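PDB 3PJ0: Lmo0305 protein from Listeria monocytogenes, which is of unassigned function but belongs to the beta-eliminating lyase family of pyridoxal-phosphate proteins, with the cofactor carried covalently on a lysine. Local coordinates for residues Met74-Ala79 against Ser98-His103; Leu80-Asp85 against Asp222-Glu227; Arg273-Ser278 against Val283-Val288; Val316-Tyr321 against Cys330-Ser335. One frame throughout, in Å; residues are numbered along the deposited sequence. Where two conformers were deposited one is given.

The four contacts fall into two pairs. Contacts 1 and 2 share helix 72-87, with centres about 15 Å apart. They touch where Ala79 CB packs on Phe224 CZ at 3.7 Å. Both belong to the region built round the seven-stranded mixed sheet. Contacts 3 and 4 come later in the chain and lie about 14 Å apart, centre to centre. They touch through the rings of Phe274 and Phe332, at the four-stranded antiparallel sheet to which Phe332 belongs. The centres of contacts 2 and 3 are about 41 Å apart. This fits the large and small domains of a fold type I pyridoxal-phosphate protein. Along the chain, contacts 1 and 2 interleave, while 3 and 4 follow in series.

Contact 1: Met74-Ala79 against Ser98-His103; sequences MAQQIA and SHLEIH
Leu100 meets Gln76 and Gln77 with its two methyl groups, and this leucine supplies nearly all of the contact from its side. CD2 goes to Gln76, lying 3.3 Å from its NE2 and 4.0 Å from its CB. CD1 rests on the aliphatic part of Gln77, with Gln77 CG at 3.9 Å. The leucine CG sits beside its backbone N (chi1 -70°), and the branch then divides between the two neighbouring glutamines. These contacts are van der Waals only. They join helix 72-87 to the short helix 99-102 beside the mixed sheet.

The hydrogen bonds of the two amides lead elsewhere. Gln76 OE1 accepts from His175 NE2, and Gln76 NE2 bonds to Asp177 OD2, both on strand 173-178. Gln77 OE1 is bonded to Tyr235 OH, and Gln77 NE2 to the carbonyl of Arg234 of the second subunit. With both ends gripped, neither amide should turn easily.

Side-chain and backbone bonds at Ser98 order the start of helix 99-102. Ser98 is its N-cap, and Ser98 OG takes a weak bond from Leu100 N at 3.3 Å. Ser98 O receives both Glu101 N and Ile102 N. Leu142 of strand 140-144 also touches Leu100.

The chemistry is therefore divided. The leucine methyls lie against the two buried glutamines, while the polar ends are satisfied by other partners, one of them across the subunit interface.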
loop_
_atom_site.group_PDB
_atom_site.type_symbol
_atom_site.label_atom_id
_atom_site.label_comp_id
_atom_site.label_asym_id
_atom_site.label_seq_id
_atom_site.Cartn_x
_atom_site.Cartn_y
_atom_site.Cartn_z
HETATM N N MSE A 74 -5.051 -1.211 7.157
HETATM C CA MSE A 74 -3.858 -0.788 7.895
HETATM C C MSE A 74 -4.175 0.324 8.911
HETATM O O MSE A 74 -3.803 0.268 10.098
HETATM C CB MSE A 74 -2.836 -0.205 6.889
HETATM C CG MSE A 74 -1.525 0.092 7.498
HETATM SE SE MSE A 74 -0.259 0.640 6.166
HETATM C CE MSE A 74 -0.161 -1.019 5.121
ATOM N N ALA A 75 -4.868 1.352 8.442
ATOM C CA ALA A 75 -5.074 2.567 9.253
ATOM C C ALA A 75 -5.842 2.351 10.550
ATOM O O ALA A 75 -5.458 2.907 11.590
ATOM C CB ALA A 75 -5.730 3.644 8.422
ATOM N N GLN A 76 -6.882 1.513 10.506
ATOM C CA GLN A 76 -7.763 1.301 11.677
ATOM C C GLN A 76 -7.162 0.371 12.734
ATOM O O GLN A 76 -7.313 0.641 13.915
ATOM C CB GLN A 76 -9.147 0.874 11.253
ATOM C CG GLN A 76 -9.859 1.949 10.479
ATOM C CD GLN A 76 -11.356 1.779 10.533
ATOM O OE1 GLN A 76 -12.066 2.607 11.118
ATOM N NE2 GLN A 76 -11.851 0.672 9.975
ATOM N N GLN A 77 -6.481 -0.700 12.308
ATOM C CA GLN A 77 -5.745 -1.551 13.270
ATOM C C GLN A 77 -4.743 -0.678 14.057
ATOM O O GLN A 77 -4.564 -0.829 15.282
ATOM C CB GLN A 77 -4.965 -2.609 12.530
ATOM C CG GLN A 77 -5.772 -3.700 11.914
ATOM C CD GLN A 77 -4.841 -4.653 11.214
ATOM O OE1 GLN A 77 -3.715 -4.877 11.690
ATOM N NE2 GLN A 77 -5.300 -5.242 10.089
ATOM N N ILE A 78 -4.060 0.211 13.329
ATOM C CA ILE A 78 -3.107 1.154 13.929
ATOM C C ILE A 78 -3.786 2.127 14.898
ATOM O O ILE A 78 -3.274 2.346 16.013
ATOM C CB ILE A 78 -2.315 1.927 12.827
ATOM C CG1 ILE A 78 -1.383 0.959 12.121
ATOM C CG2 ILE A 78 -1.516 3.148 13.403
ATOM C CD1 ILE A 78 -0.737 1.539 10.816
ATOM N N ALA A 79 -4.949 2.671 14.529
ATOM C CA ALA A 79 -5.652 3.609 15.398
ATOM C C ALA A 79 -5.960 2.933 16.740
ATOM O O ALA A 79 -5.695 3.508 17.803
ATOM C CB ALA A 79 -6.973 4.144 14.711
ATOM N N SER A 98 -18.108 -5.617 12.285
ATOM C CA SER A 98 -17.106 -4.604 11.957
ATOM C C SER A 98 -16.154 -5.158 10.901
ATOM O O SER A 98 -15.905 -6.363 10.827
ATOM C CB SER A 98 -16.300 -4.178 13.171
ATOM O OG SER A 98 -15.216 -3.333 12.775
ATOM N N HIS A 99 -15.605 -4.265 10.087
ATOM C CA HIS A 99 -14.733 -4.696 9.007
ATOM C C HIS A 99 -13.509 -5.377 9.617
ATOM O O HIS A 99 -12.970 -6.331 9.057
ATOM C CB HIS A 99 -14.349 -3.489 8.140
ATOM C CG HIS A 99 -13.651 -3.827 6.862
ATOM N ND1 HIS A 99 -12.280 -3.994 6.779
ATOM C CD2 HIS A 99 -14.119 -3.940 5.597
ATOM C CE1 HIS A 99 -11.942 -4.220 5.517
ATOM N NE2 HIS A 99 -13.033 -4.191 4.778
ATOM N N LEU A 100 -13.087 -4.881 10.776
ATOM C CA LEU A 100 -11.957 -5.445 11.493
ATOM C C LEU A 100 -12.185 -6.903 11.937
ATOM O O LEU A 100 -11.273 -7.718 11.962
ATOM C CB LEU A 100 -11.647 -4.605 12.745
ATOM C CG LEU A 100 -11.044 -3.170 12.697
ATOM C CD1 LEU A 100 -9.587 -3.225 12.419
ATOM C CD2 LEU A 100 -11.795 -2.138 11.784
ATOM N N GLU A 101 -13.435 -7.224 12.256
ATOM C CA GLU A 101 -13.753 -8.538 12.774
ATOM C C GLU A 101 -13.900 -9.590 11.690
ATOM O O GLU A 101 -13.512 -10.746 11.901
ATOM C CB GLU A 101 -15.062 -8.455 13.555
ATOM C CG GLU A 101 -15.456 -9.718 14.275
ATOM C CD GLU A 101 -14.517 -10.070 15.434
ATOM O OE1 GLU A 101 -13.683 -9.220 15.833
ATOM O OE2 GLU A 101 -14.650 -11.202 15.950
ATOM N N ILE A 102 -14.446 -9.197 10.537
ATOM C CA ILE A 102 -14.768 -10.180 9.492
ATOM C C ILE A 102 -14.094 -10.074 8.125
ATOM O O ILE A 102 -14.111 -11.066 7.377
ATOM C CB ILE A 102 -16.316 -10.242 9.270
ATOM C CG1 ILE A 102 -16.854 -8.956 8.663
ATOM C CG2 ILE A 102 -17.049 -10.549 10.624
ATOM C CD1 ILE A 102 -18.347 -9.030 8.298
ATOM N N HIS A 103 -13.520 -8.922 7.772
ATOM C CA HIS A 103 -12.967 -8.749 6.435
ATOM C C HIS A 103 -11.457 -8.521 6.338
ATOM O O HIS A 103 -10.971 -8.221 5.255
ATOM C CB HIS A 103 -13.669 -7.605 5.680
ATOM C CG HIS A 103 -15.129 -7.829 5.423
ATOM N ND1 HIS A 103 -15.611 -8.915 4.724
ATOM C CD2 HIS A 103 -16.203 -7.053 5.699
ATOM C CE1 HIS A 103 -16.923 -8.813 4.612
ATOM N NE2 HIS A 103 -17.312 -7.700 5.215
#

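Contact 2: Leu80-Asp85 against Asp222-Glu227; sequences LRIWAD and DDFVQE
In a helix-helix packing of what is probably the large domain, Ile82 and Trp83 of helix 72-87 meet Phe224 and Glu227 of helix 222-234. The two segment axes approach to 10.4 Å and cross at 117°.

The Phe224 ring lies between two side chains. Over one face is Ile82 CD1; the indole of Trp83 lies on the other side. The Trp83 and Phe224 planes are tilted by only 15° but strongly offset, so little of one ring lies over the other. The closest pair is Trp83 CZ2 and Phe224 CD1 at 3.3 Å. Phe224 reaches this place with its ring anti to the backbone N (chi1 172°). Ile82 CG2 also touches Phe224 CD1, at 3.6 Å.

The Glu227 chain crosses Ile82 at a slant, with Glu227 CB 3.9 Å from Ile82 CD1. Its OE1 is held by two waters. One donates to Glu227 OE1 at 2.6 Å and to Ile82 O. The other joins Glu227 OE1 to Asp85 OD2, so water lies between two acids. Arg81 NE makes a salt bridge to Asp85 OD1 at 3.0 Å, and Arg86 makes one to Glu227 OE2; both probably ease the like charges.

Farther out, Trp83 NE1 bonds to Ser201 on strand 201-205. Ile82 also touches Ala228 and Trp231 of helix 222-234. Leu80 packs on strand 140-144, and Val225 on strand 65-69.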
loop_
_atom_site.group_PDB
_atom_site.type_symbol
_atom_site.label_atom_id
_atom_site.label_comp_id
_atom_site.label_asym_id
_atom_site.label_seq_id
_atom_site.Cartn_x
_atom_site.Cartn_y
_atom_site.Cartn_z
ATOM N N LEU A 80 -6.518 1.722 16.688
ATOM C CA LEU A 80 -6.917 0.990 17.903
ATOM C C LEU A 80 -5.699 0.627 18.771
ATOM O O LEU A 80 -5.786 0.709 20.022
ATOM C CB LEU A 80 -7.768 -0.253 17.550
ATOM C CG LEU A 80 -9.083 0.035 16.776
ATOM C CD1 LEU A 80 -9.877 -1.198 16.491
ATOM C CD2 LEU A 80 -9.940 1.115 17.526
ATOM N N ARG A 81 -4.581 0.264 18.144
ATOM C CA ARG A 81 -3.331 0.026 18.910
ATOM C C ARG A 81 -2.826 1.275 19.655
ATOM O O ARG A 81 -2.413 1.202 20.814
ATOM C CB ARG A 81 -2.221 -0.559 18.014
ATOM C CG ARG A 81 -0.859 -0.778 18.746
ATOM C CD ARG A 81 -0.953 -1.697 19.946
ATOM N NE ARG A 81 0.343 -1.741 20.614
ATOM C CZ ARG A 81 1.336 -2.572 20.301
ATOM N NH1 ARG A 81 1.188 -3.512 19.371
ATOM N NH2 ARG A 81 2.495 -2.461 20.947
ATOM N N ILE A 82 -2.847 2.428 18.988
ATOM C CA ILE A 82 -2.422 3.648 19.626
ATOM C C ILE A 82 -3.288 3.916 20.867
ATOM O O ILE A 82 -2.746 4.187 21.949
ATOM C CB ILE A 82 -2.477 4.828 18.656
ATOM C CG1 ILE A 82 -1.472 4.618 17.530
ATOM C CG2 ILE A 82 -2.204 6.193 19.368
ATOM C CD1 ILE A 82 -1.635 5.571 16.315
ATOM N N TRP A 83 -4.618 3.816 20.740
ATOM C CA TRP A 83 -5.488 4.049 21.904
ATOM C C TRP A 83 -5.291 2.965 22.977
ATOM O O TRP A 83 -5.339 3.274 24.138
ATOM C CB TRP A 83 -6.957 4.203 21.513
ATOM C CG TRP A 83 -7.247 5.386 20.638
ATOM C CD1 TRP A 83 -7.904 5.369 19.455
ATOM C CD2 TRP A 83 -6.827 6.740 20.838
ATOM N NE1 TRP A 83 -7.950 6.616 18.912
ATOM C CE2 TRP A 83 -7.287 7.483 19.733
ATOM C CE3 TRP A 83 -6.111 7.405 21.853
ATOM C CZ2 TRP A 83 -7.072 8.857 19.609
ATOM C CZ3 TRP A 83 -5.877 8.778 21.717
ATOM C CH2 TRP A 83 -6.364 9.484 20.614
ATOM N N ALA A 84 -5.030 1.711 22.583
ATOM C CA ALA A 84 -4.767 0.645 23.561
ATOM C C ALA A 84 -3.510 0.964 24.386
ATOM O O ALA A 84 -3.487 0.777 25.629
ATOM C CB ALA A 84 -4.634 -0.717 22.862
ATOM N N ASP A 85 -2.473 1.456 23.703
ATOM C CA ASP A 85 -1.251 1.869 24.379
ATOM C C ASP A 85 -1.463 3.047 25.333
ATOM O O ASP A 85 -0.920 3.041 26.418
ATOM C CB ASP A 85 -0.163 2.220 23.380
ATOM C CG ASP A 85 0.467 0.990 22.725
ATOM O OD1 ASP A 85 0.247 -0.165 23.174
ATOM O OD2 ASP A 85 1.222 1.210 21.756
ATOM N N ASP A 222 -2.456 15.896 16.556
ATOM C CA ASP A 222 -1.060 15.835 16.106
ATOM C C ASP A 222 -0.290 14.656 16.708
ATOM O O ASP A 222 0.334 13.858 15.985
ATOM C CB ASP A 222 -0.311 17.118 16.504
ATOM C CG ASP A 222 -0.630 18.305 15.619
ATOM O OD1 ASP A 222 -1.158 18.125 14.501
ATOM O OD2 ASP A 222 -0.291 19.444 16.029
ATOM N N ASP A 223 -0.353 14.532 18.026
ATOM C CA ASP A 223 0.399 13.450 18.735
ATOM C C ASP A 223 -0.040 12.061 18.266
ATOM O O ASP A 223 0.810 11.174 18.054
ATOM C CB ASP A 223 0.251 13.524 20.235
ATOM C CG ASP A 223 0.921 14.745 20.834
ATOM O OD1 ASP A 223 1.689 15.448 20.143
ATOM O OD2 ASP A 223 0.694 14.961 22.030
ATOM N N PHE A 224 -1.358 11.889 18.136
ATOM C CA PHE A 224 -1.940 10.648 17.600
ATOM C C PHE A 224 -1.434 10.328 16.186
ATOM O O PHE A 224 -0.999 9.209 15.928
ATOM C CB PHE A 224 -3.488 10.725 17.630
ATOM C CG PHE A 224 -4.190 9.581 16.924
ATOM C CD1 PHE A 224 -4.473 8.402 17.598
ATOM C CD2 PHE A 224 -4.629 9.712 15.612
ATOM C CE1 PHE A 224 -5.149 7.353 16.955
ATOM C CE2 PHE A 224 -5.285 8.654 14.945
ATOM C CZ PHE A 224 -5.530 7.472 15.624
ATOM N N VAL A 225 -1.492 11.311 15.283
ATOM C CA VAL A 225 -1.063 11.144 13.880
ATOM C C VAL A 225 0.426 10.840 13.781
ATOM O O VAL A 225 0.860 9.992 12.959
ATOM C CB VAL A 225 -1.488 12.354 13.003
ATOM C CG1 VAL A 225 -0.888 12.290 11.581
ATOM C CG2 VAL A 225 -3.004 12.437 12.922
ATOM N N GLN A 226 1.214 11.450 14.658
ATOM C CA GLN A 226 2.646 11.193 14.641
ATOM C C GLN A 226 2.953 9.749 15.022
ATOM O O GLN A 226 3.804 9.108 14.397
ATOM C CB GLN A 226 3.386 12.202 15.511
ATOM C CG GLN A 226 3.307 13.640 14.975
ATOM C CD GLN A 226 3.582 13.788 13.473
ATOM O OE1 GLN A 226 4.498 13.168 12.911
ATOM N NE2 GLN A 226 2.809 14.652 12.829
ATOM N N GLU A 227 2.220 9.203 15.994
ATOM C CA GLU A 227 2.390 7.804 16.353
ATOM C C GLU A 227 1.935 6.923 15.201
ATOM O O GLU A 227 2.554 5.902 14.933
ATOM C CB GLU A 227 1.596 7.400 17.614
ATOM C CG GLU A 227 2.130 7.979 18.905
ATOM C CD GLU A 227 1.388 7.419 20.117
ATOM O OE1 GLU A 227 1.312 6.173 20.270
ATOM O OE2 GLU A 227 0.875 8.233 20.894
HETATM O O HOH W 1 -0.089 5.437 22.353
HETATM O O HOH W 2 1.272 3.095 19.629
#

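Contact 3: Arg273-Ser278 against Val283-Val288; sequences RFNSCS and VPEVPV
Asn275 reaches Glu285 through its amide nitrogen. Asn275 ND2 lies 3.1 Å from Glu285 O, a weak hydrogen bond bent to 123° at the hydrogen. The amide comes from the last part of helix 260-275 to the backbone of the loop that follows strand 280-283. Its CG sits beside the backbone N (chi1 -78°), which sends the group off the helix toward the loop.

The same ND2 has a stronger partner in Thr282 OG1. It also makes a weak bond to Ala271 O, one turn back in the helix. The bond to Glu285 O is thus one of several that fix the amide.

Glu285 answers with its carbonyl and the start of its side chain. In the conformer given, one of two, its chain is extended, with CG anti to the backbone N (chi1 175°) and 4.1 Å from Asn275 ND2. The residue as a whole is exposed. A cis peptide precedes Pro284 and probably helps bend the loop.

Below this surface link, Phe274 enters the core and meets Phe352 of helix 345-358 edge to face. The contact ties the last part of helix 260-275 to the loop between strands 280-283 and 291-296; Thr282 adds a bond to the strand itself.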
loop_
_atom_site.group_PDB
_atom_site.type_symbol
_atom_site.label_atom_id
_atom_site.label_comp_id
_atom_site.label_asym_id
_atom_site.label_seq_id
_atom_site.Cartn_x
_atom_site.Cartn_y
_atom_site.Cartn_z
ATOM N N ARG A 273 -39.339 2.081 -5.037
ATOM C CA ARG A 273 -39.760 1.217 -6.133
ATOM C C ARG A 273 -39.580 -0.252 -5.755
ATOM O O ARG A 273 -40.477 -1.040 -5.996
ATOM C CB ARG A 273 -38.964 1.499 -7.425
ATOM C CG ARG A 273 -39.126 2.895 -8.049
ATOM C CD ARG A 273 -38.117 3.064 -9.213
ATOM N NE ARG A 273 -38.211 4.341 -9.931
ATOM C CZ ARG A 273 -38.853 4.532 -11.084
ATOM N NH1 ARG A 273 -39.500 3.542 -11.694
ATOM N NH2 ARG A 273 -38.854 5.741 -11.639
ATOM N N PHE A 274 -38.464 -0.622 -5.128
ATOM C CA PHE A 274 -38.288 -2.002 -4.658
ATOM C C PHE A 274 -39.382 -2.414 -3.653
ATOM O O PHE A 274 -40.033 -3.457 -3.821
ATOM C CB PHE A 274 -36.892 -2.218 -4.048
ATOM C CG PHE A 274 -35.824 -2.488 -5.064
ATOM C CD1 PHE A 274 -35.854 -3.666 -5.815
ATOM C CD2 PHE A 274 -34.779 -1.598 -5.266
ATOM C CE1 PHE A 274 -34.863 -3.933 -6.768
ATOM C CE2 PHE A 274 -33.780 -1.866 -6.197
ATOM C CZ PHE A 274 -33.831 -3.027 -6.957
ATOM N N ASN A 275 -39.625 -1.569 -2.653
ATOM C CA ASN A 275 -40.626 -1.855 -1.635
ATOM C C ASN A 275 -42.033 -1.974 -2.206
ATOM O O ASN A 275 -42.863 -2.685 -1.644
ATOM C CB ASN A 275 -40.607 -0.782 -0.529
ATOM C CG ASN A 275 -39.448 -0.967 0.466
ATOM O OD1 ASN A 275 -39.387 -1.985 1.187
ATOM N ND2 ASN A 275 -38.570 0.032 0.557
ATOM N N SER A 276 -42.302 -1.294 -3.320
ATOM C CA SER A 276 -43.621 -1.346 -3.954
ATOM C C SER A 276 -43.896 -2.719 -4.577
ATOM O O SER A 276 -45.045 -3.037 -4.900
ATOM C CB SER A 276 -43.771 -0.234 -5.018
ATOM O OG SER A 276 -42.971 -0.471 -6.174
ATOM N N CYS A 277 -42.848 -3.526 -4.742
ATOM C CA CYS A 277 -42.975 -4.854 -5.347
ATOM C C CYS A 277 -43.373 -5.894 -4.311
ATOM O O CYS A 277 -42.876 -5.892 -3.165
ATOM C CB CYS A 277 -41.691 -5.281 -6.055
ATOM S SG CYS A 277 -41.225 -4.174 -7.423
ATOM N N SER A 278 -44.308 -6.755 -4.693
ATOM C CA SER A 278 -44.819 -7.782 -3.788
ATOM C C SER A 278 -43.716 -8.806 -3.518
ATOM O O SER A 278 -43.116 -9.334 -4.452
ATOM C CB SER A 278 -46.059 -8.458 -4.392
ATOM O OG SER A 278 -46.733 -9.220 -3.415
ATOM N N VAL A 283 -33.840 -2.934 3.443
ATOM C CA VAL A 283 -33.359 -2.696 4.778
ATOM C C VAL A 283 -32.184 -1.706 4.662
ATOM O O VAL A 283 -31.223 -1.997 3.984
ATOM C CB VAL A 283 -32.880 -3.964 5.470
ATOM C CG1 VAL A 283 -32.343 -3.621 6.862
ATOM C CG2 VAL A 283 -33.998 -5.011 5.515
ATOM N N PRO A 284 -32.300 -0.513 5.250
ATOM C CA PRO A 284 -33.491 -0.044 5.952
ATOM C C PRO A 284 -34.630 0.188 4.943
ATOM O O PRO A 284 -34.387 0.301 3.732
ATOM C CB PRO A 284 -33.042 1.277 6.582
ATOM C CG PRO A 284 -31.743 1.639 5.999
ATOM C CD PRO A 284 -31.243 0.520 5.157
ATOM N N GLU A 285 -35.874 0.265 5.426
ATOM C CA GLU A 285 -37.011 0.490 4.523
ATOM C C GLU A 285 -36.863 1.810 3.768
ATOM O O GLU A 285 -37.128 1.880 2.551
ATOM C CB GLU A 285 -38.332 0.445 5.311
ATOM C CG GLU A 285 -39.573 0.791 4.475
ATOM C CD GLU A 285 -40.899 0.612 5.227
ATOM O OE1 GLU A 285 -40.919 0.011 6.340
ATOM O OE2 GLU A 285 -41.930 1.068 4.676
ATOM N N VAL A 286 -36.483 2.859 4.502
ATOM C CA VAL A 286 -36.127 4.139 3.902
ATOM C C VAL A 286 -34.611 4.349 4.111
ATOM O O VAL A 286 -34.138 4.457 5.259
ATOM C CB VAL A 286 -36.925 5.319 4.459
ATOM C CG1 VAL A 286 -36.413 6.631 3.810
ATOM C CG2 VAL A 286 -38.433 5.113 4.202
ATOM N N PRO A 287 -33.835 4.353 3.016
ATOM C CA PRO A 287 -32.395 4.543 3.116
ATOM C C PRO A 287 -32.054 5.828 3.858
ATOM O O PRO A 287 -32.789 6.802 3.780
ATOM C CB PRO A 287 -31.939 4.653 1.648
ATOM C CG PRO A 287 -32.933 3.847 0.907
ATOM C CD PRO A 287 -34.252 4.077 1.629
ATOM N N VAL A 288 -30.929 5.790 4.571
ATOM C CA VAL A 288 -30.422 6.937 5.284
ATOM C C VAL A 288 -29.089 7.361 4.650
ATOM O O VAL A 288 -28.345 8.107 5.241
ATOM C CB VAL A 288 -30.286 6.599 6.798
ATOM C CG1 VAL A 288 -31.680 6.286 7.388
ATOM C CG2 VAL A 288 -29.263 5.425 7.048
#

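Contact 4: Val316-Tyr321 against Cys330-Ser335; sequences VGISGY and CAFEVS
Phe332 is covered by Ser319 and Ile318, while Tyr321 reaches past it to the backbone N of Glu333. Ser319 CB stands over the Phe332 face as a CH-pi contact, 3.8 Å from the ring centroid. Ile318 CG2 reaches Phe332 CZ at 3.4 Å in one of two deposited conformers. Tyr321 CE2 packs on Phe332 CB at 4.0 Å.

The phenol end is polar. Tyr321 OH accepts from Glu333 N at 3.0 Å with a fairly straight N-H (157°). Its ring plane and the Glu333 carboxylate are nearly perpendicular, 84° apart. A water joins Tyr321 OH to Glu333 OE2. A second water crosses the contact from Ser319 OG to Glu333 O.

One bond lies within the loop. With chi1 at -172°, Ser319 OG points away from its own N and donates to Tyr321 O at 2.6 Å. Farther out, Gln311 OE1 takes the backbone N-H of both Ile318 and Ser319, and His293 and Arg148 hold Glu333 OE1.

The contact sets the loop after strand 316-317 on the antiparallel sheet, in what is probably the small domain of the fold. Strand 329-335 runs there between 291-296 and 323-326, and helices 300-314 and 345-358 pack on Ile318.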
loop_
_atom_site.group_PDB
_atom_site.type_symbol
_atom_site.label_atom_id
_atom_site.label_comp_id
_atom_site.label_asym_id
_atom_site.label_seq_id
_atom_site.Cartn_x
_atom_site.Cartn_y
_atom_site.Cartn_z
ATOM N N VAL A 316 -30.359 -3.225 -17.919
ATOM C CA VAL A 316 -30.072 -2.627 -16.628
ATOM C C VAL A 316 -29.612 -3.682 -15.621
ATOM O O VAL A 316 -30.402 -4.507 -15.204
ATOM C CB VAL A 316 -31.319 -1.930 -15.995
ATOM C CG1 VAL A 316 -30.954 -1.348 -14.641
ATOM C CG2 VAL A 316 -31.910 -0.848 -16.915
ATOM N N GLY A 317 -28.345 -3.621 -15.225
ATOM C CA GLY A 317 -27.786 -4.493 -14.182
ATOM C C GLY A 317 -28.366 -4.225 -12.793
ATOM O O GLY A 317 -28.217 -3.121 -12.253
ATOM N N ILE A 318 -29.026 -5.232 -12.219
ATOM C CA ILE A 318 -29.605 -5.134 -10.879
ATOM C C ILE A 318 -28.583 -5.621 -9.858
ATOM O O ILE A 318 -28.175 -4.879 -8.956
ATOM C CB ILE A 318 -30.869 -5.996 -10.758
ATOM C CG1 ILE A 318 -31.925 -5.513 -11.748
ATOM C CG2 ILE A 318 -31.397 -5.947 -9.320
ATOM C CD1 ILE A 318 -32.350 -4.120 -11.522
ATOM N N SER A 319 -28.143 -6.865 -10.020
ATOM C CA SER A 319 -27.125 -7.429 -9.124
ATOM C C SER A 319 -26.402 -8.578 -9.812
ATOM O O SER A 319 -27.022 -9.366 -10.536
ATOM C CB SER A 319 -27.712 -7.946 -7.812
ATOM O OG SER A 319 -26.648 -8.313 -6.928
ATOM N N GLY A 320 -25.101 -8.676 -9.562
ATOM C CA GLY A 320 -24.293 -9.787 -10.106
ATOM C C GLY A 320 -24.243 -11.005 -9.186
ATOM O O GLY A 320 -23.687 -12.062 -9.540
ATOM N N TYR A 321 -24.864 -10.883 -8.020
ATOM C CA TYR A 321 -24.873 -11.964 -7.061
ATOM C C TYR A 321 -26.113 -11.856 -6.195
ATOM O O TYR A 321 -26.766 -10.799 -6.111
ATOM C CB TYR A 321 -23.669 -11.847 -6.134
ATOM C CG TYR A 321 -23.828 -10.669 -5.193
ATOM C CD1 TYR A 321 -23.409 -9.406 -5.570
ATOM C CD2 TYR A 321 -24.460 -10.814 -3.952
ATOM C CE1 TYR A 321 -23.605 -8.311 -4.738
ATOM C CE2 TYR A 321 -24.634 -9.724 -3.094
ATOM C CZ TYR A 321 -24.212 -8.484 -3.495
ATOM O OH TYR A 321 -24.399 -7.397 -2.680
ATOM N N CYS A 330 -33.416 -14.405 0.078
ATOM C CA CYS A 330 -32.106 -13.969 -0.388
ATOM C C CYS A 330 -32.074 -12.441 -0.441
ATOM O O CYS A 330 -33.140 -11.778 -0.362
ATOM C CB CYS A 330 -31.773 -14.558 -1.761
ATOM S SG CYS A 330 -32.900 -14.018 -3.068
ATOM N N ALA A 331 -30.875 -11.892 -0.614
ATOM C CA ALA A 331 -30.703 -10.442 -0.653
ATOM C C ALA A 331 -29.479 -9.992 -1.439
ATOM O O ALA A 331 -28.602 -10.797 -1.732
ATOM C CB ALA A 331 -30.601 -9.898 0.814
ATOM N N PHE A 332 -29.422 -8.686 -1.733
ATOM C CA PHE A 332 -28.249 -8.074 -2.347
ATOM C C PHE A 332 -28.185 -6.626 -1.957
ATOM O O PHE A 332 -29.154 -6.068 -1.427
ATOM C CB PHE A 332 -28.197 -8.207 -3.875
ATOM C CG PHE A 332 -29.249 -7.414 -4.591
ATOM C CD1 PHE A 332 -29.026 -6.100 -4.933
ATOM C CD2 PHE A 332 -30.461 -7.982 -4.930
ATOM C CE1 PHE A 332 -30.021 -5.371 -5.591
ATOM C CE2 PHE A 332 -31.410 -7.268 -5.622
ATOM C CZ PHE A 332 -31.195 -5.956 -5.928
ATOM N N GLU A 333 -27.011 -6.051 -2.148
ATOM C CA GLU A 333 -26.760 -4.663 -1.808
ATOM C C GLU A 333 -26.726 -3.741 -3.030
ATOM O O GLU A 333 -26.171 -4.108 -4.080
ATOM C CB GLU A 333 -25.402 -4.595 -1.089
ATOM C CG GLU A 333 -24.828 -3.243 -0.851
ATOM C CD GLU A 333 -23.564 -3.338 -0.048
ATOM O OE1 GLU A 333 -23.681 -3.536 1.175
ATOM O OE2 GLU A 333 -22.460 -3.280 -0.658
ATOM N N VAL A 334 -27.259 -2.527 -2.866
ATOM C CA VAL A 334 -27.172 -1.469 -3.861
ATOM C C VAL A 334 -26.493 -0.249 -3.245
ATOM O O VAL A 334 -26.861 0.151 -2.123
ATOM C CB VAL A 334 -28.564 -0.941 -4.303
ATOM C CG1 VAL A 334 -28.388 0.083 -5.455
ATOM C CG2 VAL A 334 -29.497 -2.069 -4.693
ATOM N N SER A 335 -25.455 0.272 -3.907
ATOM C CA SER A 335 -24.828 1.535 -3.508
ATOM C C SER A 335 -24.936 2.467 -4.707
ATOM O O SER A 335 -24.300 2.237 -5.722
ATOM C CB SER A 335 -23.366 1.379 -3.067
ATOM O OG SER A 335 -23.255 0.502 -1.958
HETATM O O HOH W 3 -25.577 -5.895 -6.158
HETATM O O HOH W 4 -22.415 -5.491 -3.041
#